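Side-chain contact in CLIP-associating protein 2 (PDB 3WOZ), which contributes to the regulation of microtubule dynamics through its TOG domains, one of which is this all-helical HEAT-repeat fold that probably engages tubulin: residues T180-P183 with D187-K190. Residues are numbered along the deposited sequence; the frame is centred on the assembly and turned at random. Where two conformers were deposited one is given.
Sequences TTEP and DVRK
R189 reaches from the first turn of helix 186-202 to the loop that leads into it and fastens E182 by its backbone, a side-chain-to-carbonyl contact in the loop between helices 167-179 and 186-202 of the HEAT-repeat TOG domain. R189 NH2 gives the main bond, 2.6 Å to E182 O; the nitrogen lies in the carbonyl plane, while the oxygen sits 19° out of the guanidinium plane. NE adds a weak, bent second bond to E182 O, so one oxygen takes two N-H groups from the edge of the guanidinium. R189 was modelled in two conformers, and this grip, which may not hold in the other, belongs to the one described. The chain gets there extended through chi1 and chi2, then bends at chi3 (-41°), which turns the group toward the loop. On the way R189 CG passes T180 O at 3.2 Å. Alongside this bond, E182 and V188 pack through aliphatic carbons: E182 CG lies 3.9 Å from V188 CB, and both side chains also touch helix 141-155, E182 on L141 and K144, V188 on V145. The carboxylate of E182 turns away from R189, and its OE2 accepts a hydrogen bond from K184 N in the same loop. T180 CG2 rests 3.8 Å from R189 O.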
loop_
_atom_site.group_PDB
_atom_site.type_symbol
_atom_site.label_atom_id
_atom_site.label_comp_id
_atom_site.label_asym_id
_atom_site.label_seq_id
_atom_site.Cartn_x
_atom_site.Cartn_y
_atom_site.Cartn_z
ATOM N N THR A 180 -13.750 -10.665 -9.832
ATOM C CA THR A 180 -14.985 -10.869 -9.079
ATOM C C THR A 180 -15.624 -12.230 -9.388
ATOM O O THR A 180 -16.514 -12.688 -8.667
ATOM C CB THR A 180 -16.000 -9.741 -9.349
ATOM O OG1 THR A 180 -15.304 -8.513 -9.603
ATOM C CG2 THR A 180 -16.906 -9.553 -8.162
ATOM N N THR A 181 -15.163 -12.867 -10.459
ATOM C CA THR A 181 -15.640 -14.195 -10.834
ATOM C C THR A 181 -14.597 -15.259 -10.484
ATOM O O THR A 181 -14.809 -16.448 -10.739
ATOM C CB THR A 181 -16.006 -14.278 -12.344
ATOM O OG1 THR A 181 -14.848 -14.007 -13.143
ATOM C CG2 THR A 181 -17.103 -13.282 -12.691
ATOM N N GLU A 182 -13.489 -14.811 -9.888
ATOM C CA GLU A 182 -12.326 -15.649 -9.559
ATOM C C GLU A 182 -12.697 -16.988 -8.915
ATOM O O GLU A 182 -13.215 -17.016 -7.794
ATOM C CB GLU A 182 -11.343 -14.871 -8.670
ATOM C CG GLU A 182 -10.059 -15.619 -8.309
ATOM C CD GLU A 182 -9.261 -16.047 -9.528
ATOM O OE1 GLU A 182 -8.623 -15.183 -10.163
ATOM O OE2 GLU A 182 -9.268 -17.254 -9.844
ATOM N N PRO A 183 -12.438 -18.101 -9.633
ATOM C CA PRO A 183 -12.759 -19.449 -9.149
ATOM C C PRO A 183 -11.788 -19.967 -8.081
ATOM O O PRO A 183 -12.191 -20.738 -7.207
ATOM C CB PRO A 183 -12.661 -20.306 -10.418
ATOM C CG PRO A 183 -11.681 -19.582 -11.283
ATOM C CD PRO A 183 -11.926 -18.123 -11.019
ATOM N N ASP A 187 -12.057 -15.348 -1.515
ATOM C CA ASP A 187 -11.567 -14.107 -0.914
ATOM C C ASP A 187 -11.386 -12.988 -1.940
ATOM O O ASP A 187 -11.762 -11.845 -1.685
ATOM C CB ASP A 187 -10.275 -14.355 -0.135
ATOM C CG ASP A 187 -10.505 -15.153 1.136
ATOM O OD1 ASP A 187 -11.607 -15.061 1.719
ATOM O OD2 ASP A 187 -9.577 -15.871 1.558
ATOM N N VAL A 188 -10.818 -13.321 -3.096
ATOM C CA VAL A 188 -10.758 -12.378 -4.210
ATOM C C VAL A 188 -12.177 -11.961 -4.614
ATOM O O VAL A 188 -12.460 -10.765 -4.722
ATOM C CB VAL A 188 -9.971 -12.949 -5.414
ATOM C CG1 VAL A 188 -9.933 -11.948 -6.549
ATOM C CG2 VAL A 188 -8.555 -13.292 -5.000
ATOM N N ARG A 189 -13.057 -12.953 -4.788
ATOM C CA ARG A 189 -14.454 -12.731 -5.157
ATOM C C ARG A 189 -15.115 -11.659 -4.283
ATOM O O ARG A 189 -15.655 -10.675 -4.792
ATOM C CB ARG A 189 -15.228 -14.056 -5.075
ATOM C CG ARG A 189 -16.573 -14.065 -5.781
ATOM C CD ARG A 189 -17.096 -15.484 -5.990
ATOM N NE ARG A 189 -16.036 -16.410 -6.389
ATOM C CZ ARG A 189 -15.676 -17.481 -5.686
ATOM N NH1 ARG A 189 -16.305 -17.774 -4.558
ATOM N NH2 ARG A 189 -14.699 -18.266 -6.120
ATOM N N LYS A 190 -15.067 -11.857 -2.967
ATOM C CA LYS A 190 -15.706 -10.934 -2.029
ATOM C C LYS A 190 -15.004 -9.577 -1.974
ATOM O O LYS A 190 -15.659 -8.542 -1.801
ATOM C CB LYS A 190 -15.812 -11.552 -0.626
ATOM C CG LYS A 190 -16.674 -12.820 -0.548
ATOM C CD LYS A 190 -18.136 -12.561 -0.936
ATOM C CE LYS A 190 -18.866 -13.861 -1.254
ATOM N NZ LYS A 190 -20.220 -13.617 -1.833
#